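Local coordinates for protein Two-component system sensor histidine kinase (Bacteroides thetaiotaomicron, PDB 3OTT) that probably senses saccharides outside the cell with this beta-propeller and beta-sandwich part and relays the signal by histidine-kinase phosphotransfer to a DNA-binding module, at residues A109-T114 against I151-D156; T147-I152 against N190-S195; G430-S435 against V444-L449; Y719-L724 against N743-P748. All blocks are in the same frame, centred on the assembly; numbering follows the deposited sequence.

Contacts 1 and 2 are successive junctions between blades of the N-terminal beta-propeller: both use strand 148-153 and share I151 and I152, and their centres lie about 16 Å apart. Contact 3 is a hairpin within a blade of the second propeller, on the opposite side of the chain's centre, with its own centre about 60 Å from that of contact 1 and about 72 Å from that of contact 2. Contact 4 pairs two strands of the C-terminal sandwich, its centre about 47 Å from contact 1's and 60 Å from contact 3's. None of the four includes a residue of the hexatantalum dodecabromide site, where S31, Q316 and R634 are among the lining residues.

Contact 1: residues A109-T114 against I151-D156; sequences ALQGDT and IIRTKD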
loop_
_atom_site.group_PDB
_atom_site.type_symbol
_atom_site.label_atom_id
_atom_site.label_comp_id
_atom_site.label_asym_id
_atom_site.label_seq_id
_atom_site.Cartn_x
_atom_site.Cartn_y
_atom_site.Cartn_z
ATOM N N ALA B 109 -7.616 22.235 7.223
ATOM C CA ALA B 109 -7.080 20.877 7.307
ATOM C C ALA B 109 -8.183 19.938 6.970
ATOM O O ALA B 109 -9.303 20.074 7.515
ATOM C CB ALA B 109 -6.554 20.594 8.681
ATOM N N LEU B 110 -7.902 19.009 6.053
ATOM C CA LEU B 110 -8.870 17.948 5.689
ATOM C C LEU B 110 -8.839 16.760 6.652
ATOM O O LEU B 110 -7.751 16.364 7.113
ATOM C CB LEU B 110 -8.458 17.338 4.383
ATOM C CG LEU B 110 -9.092 17.877 3.146
ATOM C CD1 LEU B 110 -8.239 17.379 1.955
ATOM C CD2 LEU B 110 -10.582 17.417 3.072
ATOM N N GLN B 111 -10.006 16.176 6.894
ATOM C CA GLN B 111 -10.154 14.987 7.675
ATOM C C GLN B 111 -11.123 14.118 6.894
ATOM O O GLN B 111 -12.312 14.264 7.036
ATOM C CB GLN B 111 -10.699 15.299 9.094
ATOM C CG GLN B 111 -10.626 14.078 10.049
ATOM C CD GLN B 111 -11.328 14.302 11.341
ATOM O OE1 GLN B 111 -12.135 15.221 11.480
ATOM N NE2 GLN B 111 -10.999 13.494 12.321
ATOM N N GLY B 112 -10.605 13.248 6.012
ATOM C CA GLY B 112 -11.465 12.419 5.208
ATOM C C GLY B 112 -12.204 13.355 4.280
ATOM O O GLY B 112 -11.567 14.069 3.497
ATOM N N ASP B 113 -13.524 13.393 4.366
ATOM C CA ASP B 113 -14.289 14.254 3.456
ATOM C C ASP B 113 -14.899 15.427 4.183
ATOM O O ASP B 113 -15.912 15.931 3.798
ATOM C CB ASP B 113 -15.361 13.433 2.800
ATOM C CG ASP B 113 -15.718 13.937 1.405
ATOM O OD1 ASP B 113 -14.848 14.459 0.712
ATOM O OD2 ASP B 113 -16.878 13.778 1.009
ATOM N N THR B 114 -14.260 15.827 5.282
ATOM C CA THR B 114 -14.611 16.987 6.032
ATOM C C THR B 114 -13.424 17.959 6.049
ATOM O O THR B 114 -12.316 17.555 6.412
ATOM C CB THR B 114 -14.955 16.596 7.459
ATOM O OG1 THR B 114 -16.125 15.780 7.435
ATOM C CG2 THR B 114 -15.297 17.804 8.221
ATOM N N ILE B 151 -4.401 24.472 12.450
ATOM C CA ILE B 151 -5.064 23.206 12.639
ATOM C C ILE B 151 -4.450 22.096 11.816
ATOM O O ILE B 151 -4.069 22.345 10.652
ATOM C CB ILE B 151 -6.631 23.219 12.648
ATOM C CG1 ILE B 151 -7.150 21.949 12.035
ATOM C CG2 ILE B 151 -7.272 24.414 12.039
ATOM C CD1 ILE B 151 -8.484 21.671 12.451
ATOM N N ILE B 152 -4.256 20.932 12.471
ATOM C CA ILE B 152 -3.707 19.740 11.815
ATOM C C ILE B 152 -4.430 18.461 12.152
ATOM O O ILE B 152 -5.019 18.298 13.235
ATOM C CB ILE B 152 -2.166 19.502 12.076
ATOM C CG1 ILE B 152 -1.905 19.318 13.554
ATOM C CG2 ILE B 152 -1.258 20.572 11.360
ATOM C CD1 ILE B 152 -0.585 18.595 13.892
ATOM N N ARG B 153 -4.358 17.542 11.205
ATOM C CA ARG B 153 -4.828 16.192 11.432
ATOM C C ARG B 153 -3.615 15.308 11.498
ATOM O O ARG B 153 -2.790 15.373 10.598
ATOM C CB ARG B 153 -5.746 15.689 10.290
ATOM C CG ARG B 153 -6.378 14.331 10.660
ATOM C CD ARG B 153 -7.101 13.652 9.515
ATOM N NE ARG B 153 -6.162 12.880 8.757
ATOM C CZ ARG B 153 -6.093 11.550 8.697
ATOM N NH1 ARG B 153 -6.970 10.757 9.291
ATOM N NH2 ARG B 153 -5.126 11.029 7.972
ATOM N N THR B 154 -3.485 14.516 12.558
ATOM C CA THR B 154 -2.456 13.463 12.606
ATOM C C THR B 154 -2.878 12.152 11.885
ATOM O O THR B 154 -4.056 11.957 11.598
ATOM C CB THR B 154 -2.054 13.125 14.045
ATOM O OG1 THR B 154 -3.209 12.750 14.777
ATOM C CG2 THR B 154 -1.361 14.304 14.752
ATOM N N LYS B 155 -1.910 11.265 11.615
ATOM C CA LYS B 155 -2.115 9.942 10.990
ATOM C C LYS B 155 -3.100 9.062 11.755
ATOM O O LYS B 155 -3.765 8.205 11.182
ATOM C CB LYS B 155 -0.785 9.214 10.888
ATOM C CG LYS B 155 -0.213 9.153 9.489
ATOM C CD LYS B 155 -0.252 10.522 8.718
ATOM C CE LYS B 155 0.075 10.266 7.243
ATOM N NZ LYS B 155 0.346 11.552 6.563
ATOM N N ASP B 156 -3.203 9.287 13.048
ATOM C CA ASP B 156 -4.124 8.518 13.887
ATOM C C ASP B 156 -5.418 9.292 14.015
ATOM O O ASP B 156 -6.210 9.020 14.871
ATOM C CB ASP B 156 -3.482 8.285 15.256
ATOM C CG ASP B 156 -2.732 9.530 15.757
ATOM O OD1 ASP B 156 -3.395 10.553 16.068
ATOM O OD2 ASP B 156 -1.462 9.518 15.787
#
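Q111 and R153 lay their side chains across each other at about a right angle where the first strands of two successive beta-propeller blades, 105-111 and 148-153, run side by side. The touch is aliphatic: CG of Q111 rests 3.6 Å from CD of R153, while the amide and guanidinium planes are turned 50° apart. R153 starts out with CG trans to its own N (chi1 -172°), which carries the chain over to the other strand, and the bend at chi3 then swings the guanidinium round. On the way CD passes 3.7 Å from the carbonyl O of L110. The polar ends do not bond each other but converge on one acceptor, since R153 NH1 and Q111 NE2 both donate to N157 OD1; the Q111 amide is further fixed by W116 NE1 at its OE1.

Beyond this pair the strands are too far apart for backbone pairing, with axes 6.5 Å apart at 32°, and no hydrogen bond joins the two segments. The strand carrying Q111 turns back through a type II' turn from Q111 to T114, with G112 at positive phi, and this turn brings D113 to a salt bridge with R374 of the second subunit. Two residues back along each strand, A109 points its methyl at I151, CB lying 3.6 Å from I151 O and 3.7 Å from I151 CG1.

Contact 2: residues T147-I152 against N190-S195; sequences TIYSII and NLFVNS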
loop_
_atom_site.group_PDB
_atom_site.type_symbol
_atom_site.label_atom_id
_atom_site.label_comp_id
_atom_site.label_asym_id
_atom_site.label_seq_id
_atom_site.Cartn_x
_atom_site.Cartn_y
_atom_site.Cartn_z
ATOM N N THR B 147 -10.294 32.630 18.197
ATOM C CA THR B 147 -9.273 32.967 17.200
ATOM C C THR B 147 -8.317 31.804 16.922
ATOM O O THR B 147 -7.468 31.498 17.756
ATOM C CB THR B 147 -8.517 34.231 17.576
ATOM O OG1 THR B 147 -9.459 35.298 17.650
ATOM C CG2 THR B 147 -7.496 34.633 16.482
ATOM N N ILE B 148 -8.436 31.204 15.734
ATOM C CA ILE B 148 -7.716 30.009 15.335
ATOM C C ILE B 148 -6.595 30.343 14.385
ATOM O O ILE B 148 -6.840 30.996 13.357
ATOM C CB ILE B 148 -8.659 29.055 14.571
ATOM C CG1 ILE B 148 -9.993 28.888 15.299
ATOM C CG2 ILE B 148 -8.000 27.682 14.346
ATOM C CD1 ILE B 148 -9.875 28.408 16.778
ATOM N N TYR B 149 -5.374 29.895 14.691
ATOM C CA TYR B 149 -4.240 30.123 13.782
ATOM C C TYR B 149 -3.718 28.884 13.068
ATOM O O TYR B 149 -3.031 28.999 12.088
ATOM C CB TYR B 149 -3.049 30.808 14.496
ATOM C CG TYR B 149 -3.361 32.170 15.002
ATOM C CD1 TYR B 149 -3.928 33.149 14.154
ATOM C CD2 TYR B 149 -3.067 32.509 16.296
ATOM C CE1 TYR B 149 -4.183 34.418 14.604
ATOM C CE2 TYR B 149 -3.354 33.754 16.779
ATOM C CZ TYR B 149 -3.899 34.727 15.924
ATOM O OH TYR B 149 -4.182 35.973 16.430
ATOM N N SER B 150 -3.950 27.707 13.624
ATOM C CA SER B 150 -3.335 26.502 13.079
ATOM C C SER B 150 -4.172 25.310 13.435
ATOM O O SER B 150 -4.669 25.202 14.549
ATOM C CB SER B 150 -1.933 26.300 13.661
ATOM O OG SER B 150 -1.315 25.214 12.923
ATOM N N ILE B 151 -4.401 24.472 12.450
ATOM C CA ILE B 151 -5.064 23.206 12.639
ATOM C C ILE B 151 -4.450 22.096 11.816
ATOM O O ILE B 151 -4.069 22.345 10.652
ATOM C CB ILE B 151 -6.631 23.219 12.648
ATOM C CG1 ILE B 151 -7.150 21.949 12.035
ATOM C CG2 ILE B 151 -7.272 24.414 12.039
ATOM C CD1 ILE B 151 -8.484 21.671 12.451
ATOM N N ILE B 152 -4.256 20.932 12.471
ATOM C CA ILE B 152 -3.707 19.740 11.815
ATOM C C ILE B 152 -4.430 18.461 12.152
ATOM O O ILE B 152 -5.019 18.298 13.235
ATOM C CB ILE B 152 -2.166 19.502 12.076
ATOM C CG1 ILE B 152 -1.905 19.318 13.554
ATOM C CG2 ILE B 152 -1.258 20.572 11.360
ATOM C CD1 ILE B 152 -0.585 18.595 13.892
ATOM N N ASN B 190 -1.544 35.451 26.966
ATOM C CA ASN B 190 -2.042 34.282 26.258
ATOM C C ASN B 190 -0.986 33.742 25.316
ATOM O O ASN B 190 -0.317 34.500 24.616
ATOM C CB ASN B 190 -3.279 34.681 25.474
ATOM C CG ASN B 190 -3.170 36.066 24.953
ATOM O OD1 ASN B 190 -3.830 36.979 25.460
ATOM N ND2 ASN B 190 -2.277 36.266 23.977
ATOM N N LEU B 191 -0.826 32.430 25.288
ATOM C CA LEU B 191 0.148 31.904 24.388
ATOM C C LEU B 191 -0.413 31.656 22.974
ATOM O O LEU B 191 -1.164 30.722 22.764
ATOM C CB LEU B 191 0.856 30.695 24.992
ATOM C CG LEU B 191 2.259 30.514 24.417
ATOM C CD1 LEU B 191 3.232 31.694 24.712
ATOM C CD2 LEU B 191 2.820 29.200 24.969
ATOM N N PHE B 192 -0.038 32.522 22.033
ATOM C CA PHE B 192 -0.346 32.335 20.591
ATOM C C PHE B 192 0.182 31.021 20.121
ATOM O O PHE B 192 1.364 30.798 20.202
ATOM C CB PHE B 192 0.452 33.317 19.678
ATOM C CG PHE B 192 -0.016 34.734 19.680
ATOM C CD1 PHE B 192 -0.798 35.221 18.605
ATOM C CD2 PHE B 192 0.407 35.630 20.688
ATOM C CE1 PHE B 192 -1.228 36.577 18.544
ATOM C CE2 PHE B 192 0.003 36.983 20.664
ATOM C CZ PHE B 192 -0.830 37.465 19.576
ATOM N N VAL B 193 -0.638 30.204 19.498
ATOM C CA VAL B 193 -0.060 29.065 18.822
ATOM C C VAL B 193 -0.195 29.254 17.328
ATOM O O VAL B 193 -1.272 29.027 16.769
ATOM C CB VAL B 193 -0.699 27.746 19.260
ATOM C CG1 VAL B 193 -0.253 26.610 18.331
ATOM C CG2 VAL B 193 -0.335 27.421 20.720
ATOM N N ASN B 194 0.907 29.645 16.681
ATOM C CA ASN B 194 0.907 29.993 15.264
ATOM C C ASN B 194 1.034 28.803 14.375
ATOM O O ASN B 194 0.675 28.879 13.173
ATOM C CB ASN B 194 2.129 30.830 14.866
ATOM C CG ASN B 194 2.320 32.051 15.690
ATOM O OD1 ASN B 194 1.396 32.853 15.876
ATOM N ND2 ASN B 194 3.550 32.228 16.189
ATOM N N SER B 195 1.607 27.710 14.883
ATOM C CA SER B 195 2.010 26.658 13.925
ATOM C C SER B 195 2.128 25.277 14.558
ATOM O O SER B 195 2.587 25.181 15.724
ATOM C CB SER B 195 3.364 27.035 13.296
ATOM O OG SER B 195 3.660 26.122 12.278
#
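Y149 and F192 supply the aromatic part of this junction between two beta-propeller blades. Their rings meet rim to rim, neither lying over the other's face, with centroids 5.9 Å apart and planes only 16° from parallel. The closest approach is Y149 CE2 to F192 CD1 at 3.5 Å, and the phenol OH sits 3.7 Å from F192 CE1. Both side chains place CG opposite the carbonyl carbon (chi1 -63° for Y149, -74° for F192), and the two rings end up side by side.

Contacts of side chains with backbone carbonyls form a second group. V193 O lies at the edge of the Y149 ring, in its plane, and comes within 3.4 Å of Y149 CB. Next along the strand, S150 CB packs 3.7 Å from N194 O, and S150 OG stands 3.8 Å from S195 CA.

Hydrogen bonding across the two segments is absent, so van der Waals contact carries the junction. The strands instead pair within their own blades, and each has a classic beta bulge: Y149 and S150 both face G162, while N194 and S195 both face G208.

Around the contact, F192 makes an edge-to-face pair with Y164 of the blade that holds Y149. N194 ND2 is bonded to I234 O on strand 232-239, the first strand of the blade that follows. Strand 148-153 has its sheet partner 159-163 beside it and touches the first strands of both neighbouring blades, 105-111 and 193-199; the latter pairs with 204-209.

Contact 3: residues G430-S435 against V444-L449; sequences GQLWIS and VDKHKL
K446 leaves the backbone with CG trans to N (chi1 -164°), a course that lays its methylenes against L432, CD resting 3.8 Å from L432 CD1. A bend at chi3 (84°) then leads NZ off to a cluster of carboxylates, D381, E383 and E426, with which it forms salt bridges. The other branch of L432 turns to the helix, its CD2 meeting L449 CD2 at 4.1 Å with the two side chains at about a right angle. Cutting L432 back to an alanine is likely to open a gap between strand and helix, taking away the apolar surface beside the K446 methylenes and one of the neighbours of L449 CD2. Further along the same face, I434 CD1 touches V444 CG2.

The backbones lock this face in place: L432 and V444 form a hydrogen-bonded antiparallel pair, with L432 N 2.7 Å from V444 O and V444 N 2.9 Å from L432 O. Beyond it K446 N reaches G430 O at 2.8 Å, almost in line with the carbonyl bond. D445 ends the strand as N-cap, its OD1 accepting from K448 N along a nearly straight bond (176°). This is a beta hairpin of one propeller blade, strands 431-436 and 441-445, passing directly into a capped helix.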
loop_
_atom_site.group_PDB
_atom_site.type_symbol
_atom_site.label_atom_id
_atom_site.label_comp_id
_atom_site.label_asym_id
_atom_site.label_seq_id
_atom_site.Cartn_x
_atom_site.Cartn_y
_atom_site.Cartn_z
ATOM N N GLY B 430 24.165 -24.837 -28.345
ATOM C CA GLY B 430 22.804 -25.246 -27.992
ATOM C C GLY B 430 22.702 -25.846 -26.593
ATOM O O GLY B 430 21.677 -26.426 -26.221
ATOM N N GLN B 431 23.731 -25.719 -25.782
ATOM C CA GLN B 431 23.618 -26.351 -24.471
ATOM C C GLN B 431 23.424 -25.346 -23.315
ATOM O O GLN B 431 24.064 -24.327 -23.270
ATOM C CB GLN B 431 24.830 -27.282 -24.227
ATOM C CG GLN B 431 24.984 -28.469 -25.209
ATOM C CD GLN B 431 26.276 -29.200 -24.942
ATOM O OE1 GLN B 431 27.336 -28.569 -24.772
ATOM N NE2 GLN B 431 26.211 -30.536 -24.852
ATOM N N LEU B 432 22.570 -25.668 -22.358
ATOM C CA LEU B 432 22.406 -24.848 -21.160
ATOM C C LEU B 432 23.280 -25.374 -20.058
ATOM O O LEU B 432 23.284 -26.559 -19.825
ATOM C CB LEU B 432 20.967 -24.952 -20.706
ATOM C CG LEU B 432 19.996 -23.791 -20.589
ATOM C CD1 LEU B 432 20.293 -22.740 -21.651
ATOM C CD2 LEU B 432 18.586 -24.421 -20.656
ATOM N N TRP B 433 24.051 -24.511 -19.410
ATOM C CA TRP B 433 24.970 -24.899 -18.306
ATOM C C TRP B 433 24.284 -24.383 -17.037
ATOM O O TRP B 433 23.928 -23.194 -16.970
ATOM C CB TRP B 433 26.341 -24.229 -18.509
ATOM C CG TRP B 433 27.186 -24.942 -19.555
ATOM C CD1 TRP B 433 26.970 -24.998 -20.926
ATOM C CD2 TRP B 433 28.376 -25.706 -19.312
ATOM N NE1 TRP B 433 27.963 -25.728 -21.531
ATOM C CE2 TRP B 433 28.822 -26.192 -20.561
ATOM C CE3 TRP B 433 29.121 -25.998 -18.156
ATOM C CZ2 TRP B 433 29.972 -26.995 -20.688
ATOM C CZ3 TRP B 433 30.280 -26.797 -18.275
ATOM C CH2 TRP B 433 30.682 -27.291 -19.531
ATOM N N ILE B 434 24.049 -25.275 -16.071
ATOM C CA ILE B 434 23.248 -24.947 -14.890
ATOM C C ILE B 434 24.028 -25.272 -13.630
ATOM O O ILE B 434 24.440 -26.404 -13.434
ATOM C CB ILE B 434 21.925 -25.729 -14.902
ATOM C CG1 ILE B 434 21.138 -25.400 -16.165
ATOM C CG2 ILE B 434 21.084 -25.452 -13.643
ATOM C CD1 ILE B 434 20.209 -26.537 -16.594
ATOM N N SER B 435 24.282 -24.261 -12.814
ATOM C CA SER B 435 24.993 -24.513 -11.597
ATOM C C SER B 435 23.989 -24.638 -10.457
ATOM O O SER B 435 23.030 -23.876 -10.382
ATOM C CB SER B 435 26.047 -23.425 -11.314
ATOM O OG SER B 435 25.480 -22.260 -10.730
ATOM N N VAL B 444 22.825 -29.403 -20.329
ATOM C CA VAL B 444 21.584 -29.916 -20.904
ATOM C C VAL B 444 21.358 -29.398 -22.332
ATOM O O VAL B 444 21.605 -28.213 -22.646
ATOM C CB VAL B 444 20.384 -29.451 -20.048
ATOM C CG1 VAL B 444 19.052 -29.593 -20.788
ATOM C CG2 VAL B 444 20.314 -30.216 -18.682
ATOM N N ASP B 445 20.895 -30.271 -23.202
ATOM C CA ASP B 445 20.559 -29.865 -24.544
ATOM C C ASP B 445 19.317 -28.937 -24.537
ATOM O O ASP B 445 18.221 -29.366 -24.213
ATOM C CB ASP B 445 20.356 -31.084 -25.434
ATOM C CG ASP B 445 20.101 -30.692 -26.923
ATOM O OD1 ASP B 445 19.108 -29.978 -27.211
ATOM O OD2 ASP B 445 20.888 -31.106 -27.797
ATOM N N LYS B 446 19.508 -27.669 -24.866
ATOM C CA LYS B 446 18.441 -26.668 -24.709
ATOM C C LYS B 446 17.127 -27.025 -25.466
ATOM O O LYS B 446 16.041 -27.090 -24.856
ATOM C CB LYS B 446 18.948 -25.292 -25.120
ATOM C CG LYS B 446 18.071 -24.149 -24.640
ATOM C CD LYS B 446 18.598 -22.859 -25.095
ATOM C CE LYS B 446 18.110 -22.545 -26.565
ATOM N NZ LYS B 446 18.204 -21.073 -26.767
ATOM N N HIS B 447 17.231 -27.316 -26.762
ATOM C CA HIS B 447 16.007 -27.661 -27.545
ATOM C C HIS B 447 15.303 -28.918 -27.090
ATOM O O HIS B 447 14.083 -28.933 -27.018
ATOM C CB HIS B 447 16.225 -27.627 -29.061
ATOM C CG HIS B 447 16.478 -26.231 -29.562
ATOM N ND1 HIS B 447 17.250 -25.946 -30.672
ATOM C CD2 HIS B 447 16.082 -25.030 -29.064
ATOM C CE1 HIS B 447 17.302 -24.632 -30.845
ATOM N NE2 HIS B 447 16.605 -24.054 -29.877
ATOM N N LYS B 448 16.052 -29.965 -26.744
ATOM C CA LYS B 448 15.412 -31.145 -26.199
ATOM C C LYS B 448 14.750 -30.845 -24.843
ATOM O O LYS B 448 13.635 -31.253 -24.572
ATOM C CB LYS B 448 16.392 -32.343 -26.171
ATOM C CG LYS B 448 16.303 -33.137 -27.438
ATOM C CD LYS B 448 17.553 -33.917 -27.777
ATOM C CE LYS B 448 17.848 -35.024 -26.756
ATOM N NZ LYS B 448 18.448 -36.174 -27.504
ATOM N N LEU B 449 15.390 -30.064 -23.995
ATOM C CA LEU B 449 14.680 -29.740 -22.776
ATOM C C LEU B 449 13.356 -29.011 -23.104
ATOM O O LEU B 449 12.288 -29.397 -22.588
ATOM C CB LEU B 449 15.559 -28.903 -21.857
ATOM C CG LEU B 449 14.918 -28.395 -20.586
ATOM C CD1 LEU B 449 14.666 -29.551 -19.636
ATOM C CD2 LEU B 449 15.794 -27.292 -19.981
#

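Contact 4: residues Y719-L724 against N743-P748; sequences YGNYQL and NIRILP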
loop_
_atom_site.group_PDB
_atom_site.type_symbol
_atom_site.label_atom_id
_atom_site.label_comp_id
_atom_site.label_asym_id
_atom_site.label_seq_id
_atom_site.Cartn_x
_atom_site.Cartn_y
_atom_site.Cartn_z
ATOM N N TYR B 719 -4.988 29.698 -42.544
ATOM C CA TYR B 719 -5.966 28.776 -42.054
ATOM C C TYR B 719 -5.504 27.345 -42.397
ATOM O O TYR B 719 -4.733 27.137 -43.347
ATOM C CB TYR B 719 -7.363 29.120 -42.568
ATOM C CG TYR B 719 -7.566 28.712 -44.014
ATOM C CD1 TYR B 719 -8.392 27.659 -44.354
ATOM C CD2 TYR B 719 -6.860 29.366 -45.025
ATOM C CE1 TYR B 719 -8.544 27.282 -45.687
ATOM C CE2 TYR B 719 -6.974 29.007 -46.315
ATOM C CZ TYR B 719 -7.818 27.972 -46.666
ATOM O OH TYR B 719 -7.899 27.670 -48.011
ATOM N N GLY B 720 -5.940 26.370 -41.605
ATOM C CA GLY B 720 -5.541 24.997 -41.808
ATOM C C GLY B 720 -5.265 24.271 -40.475
ATOM O O GLY B 720 -5.484 24.807 -39.373
ATOM N N ASN B 721 -4.791 23.042 -40.625
ATOM C CA ASN B 721 -4.467 22.147 -39.567
ATOM C C ASN B 721 -2.964 22.060 -39.380
ATOM O O ASN B 721 -2.216 21.920 -40.359
ATOM C CB ASN B 721 -5.031 20.785 -39.913
ATOM C CG ASN B 721 -6.553 20.742 -39.781
ATOM O OD1 ASN B 721 -7.091 20.814 -38.685
ATOM N ND2 ASN B 721 -7.243 20.579 -40.883
ATOM N N TYR B 722 -2.531 22.154 -38.129
ATOM C CA TYR B 722 -1.116 22.023 -37.740
ATOM C C TYR B 722 -1.052 21.119 -36.509
ATOM O O TYR B 722 -2.093 20.834 -35.883
ATOM C CB TYR B 722 -0.477 23.385 -37.413
ATOM C CG TYR B 722 -0.679 24.415 -38.476
ATOM C CD1 TYR B 722 -1.741 25.335 -38.405
ATOM C CD2 TYR B 722 0.185 24.488 -39.562
ATOM C CE1 TYR B 722 -1.928 26.280 -39.393
ATOM C CE2 TYR B 722 0.010 25.441 -40.559
ATOM C CZ TYR B 722 -1.044 26.312 -40.461
ATOM O OH TYR B 722 -1.207 27.224 -41.441
ATOM N N GLN B 723 0.150 20.670 -36.182
ATOM C CA GLN B 723 0.374 19.857 -34.983
ATOM C C GLN B 723 1.735 20.294 -34.451
ATOM O O GLN B 723 2.721 20.165 -35.157
ATOM C CB GLN B 723 0.355 18.352 -35.330
ATOM C CG GLN B 723 0.612 17.448 -34.165
ATOM C CD GLN B 723 0.645 15.973 -34.540
ATOM O OE1 GLN B 723 1.617 15.498 -35.124
ATOM N NE2 GLN B 723 -0.407 15.229 -34.167
ATOM N N LEU B 724 1.767 20.823 -33.225
ATOM C CA LEU B 724 2.998 21.212 -32.592
ATOM C C LEU B 724 3.584 20.003 -31.850
ATOM O O LEU B 724 2.933 19.399 -30.983
ATOM C CB LEU B 724 2.664 22.236 -31.544
ATOM C CG LEU B 724 3.543 23.394 -31.176
ATOM C CD1 LEU B 724 3.337 23.710 -29.699
ATOM C CD2 LEU B 724 5.016 23.311 -31.609
ATOM N N ASN B 743 -2.653 19.482 -31.304
ATOM C CA ASN B 743 -3.225 19.779 -32.653
ATOM C C ASN B 743 -3.853 21.162 -32.663
ATOM O O ASN B 743 -4.620 21.512 -31.770
ATOM C CB ASN B 743 -4.254 18.765 -33.099
ATOM C CG ASN B 743 -3.758 17.346 -32.983
ATOM O OD1 ASN B 743 -2.888 16.921 -33.733
ATOM N ND2 ASN B 743 -4.285 16.613 -32.000
ATOM N N ILE B 744 -3.471 21.952 -33.629
ATOM C CA ILE B 744 -3.991 23.304 -33.825
ATOM C C ILE B 744 -4.821 23.448 -35.106
ATOM O O ILE B 744 -4.350 23.100 -36.198
ATOM C CB ILE B 744 -2.819 24.314 -33.855
ATOM C CG1 ILE B 744 -1.933 24.178 -32.540
ATOM C CG2 ILE B 744 -3.379 25.723 -33.950
ATOM C CD1 ILE B 744 -0.506 24.822 -32.688
ATOM N N ARG B 745 -6.055 23.943 -34.997
ATOM C CA ARG B 745 -6.836 24.253 -36.161
ATOM C C ARG B 745 -7.024 25.776 -36.242
ATOM O O ARG B 745 -7.522 26.406 -35.287
ATOM C CB ARG B 745 -8.164 23.521 -36.144
ATOM C CG ARG B 745 -8.949 23.702 -37.429
ATOM C CD ARG B 745 -10.341 23.047 -37.388
ATOM N NE ARG B 745 -11.039 23.197 -38.672
ATOM C CZ ARG B 745 -12.335 22.936 -38.905
ATOM N NH1 ARG B 745 -13.137 22.491 -37.928
ATOM N NH2 ARG B 745 -12.831 23.129 -40.140
ATOM N N ILE B 746 -6.572 26.382 -37.347
ATOM C CA ILE B 746 -6.879 27.776 -37.620
ATOM C C ILE B 746 -8.024 27.865 -38.657
ATOM O O ILE B 746 -7.866 27.349 -39.784
ATOM C CB ILE B 746 -5.654 28.519 -38.218
ATOM C CG1 ILE B 746 -4.410 28.317 -37.327
ATOM C CG2 ILE B 746 -5.994 30.004 -38.477
ATOM C CD1 ILE B 746 -4.171 29.367 -36.381
ATOM N N LEU B 747 -9.136 28.525 -38.299
ATOM C CA LEU B 747 -10.385 28.532 -39.093
ATOM C C LEU B 747 -10.269 29.596 -40.165
ATOM O O LEU B 747 -9.597 30.589 -39.946
ATOM C CB LEU B 747 -11.603 28.798 -38.202
ATOM C CG LEU B 747 -11.992 27.703 -37.174
ATOM C CD1 LEU B 747 -12.867 28.264 -36.051
ATOM C CD2 LEU B 747 -12.748 26.606 -37.869
ATOM N N PRO B 748 -10.891 29.394 -41.327
ATOM C CA PRO B 748 -10.877 30.450 -42.360
ATOM C C PRO B 748 -11.682 31.670 -41.925
ATOM O O PRO B 748 -12.551 31.530 -41.089
ATOM C CB PRO B 748 -11.565 29.779 -43.556
ATOM C CG PRO B 748 -12.453 28.703 -42.918
ATOM C CD PRO B 748 -11.640 28.202 -41.750
#
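Q723 runs beside N743 on one face of an antiparallel strand pair, and its CB, CG, CD and NE2 in turn come near N743 OD1. CB lies 3.9 Å from that oxygen; CG, set trans to the backbone N (chi1 178°), comes to 3.6 Å and CD to 3.7 Å. At the tip, NE2 donates to OD1 at 3.0 Å, 150° at the hydrogen, with the amide planes turned 37° apart and the donor tilted slightly off the carbonyl plane. A leucine in place of Q723 would probably leave N743 OD1 without this donor and its amide held less firmly, the bond from ND2 to N663 O being a weak one.

Hydrogen-bonded pairs G720–I746 and Y722–I744 alternate with the non-hydrogen-bonded pairs N721–R745 and Q723–N743; backbone groups of Q723, N743 and R745 bond the flanking strands. On the face opposite Q723, the ring of Y722 meets I746 CG1 edge-on, 3.8 Å from its CE1, and its OH bonds S718 O. At the end of the pair Y719 sets CD1 3.9 Å from P748 CB.

I744 and L724 both touch F676 on strand 674-679 of the other sheet, as expected of a hairpin in an immunoglobulin-like beta sandwich, here the Y_Y_Y domain.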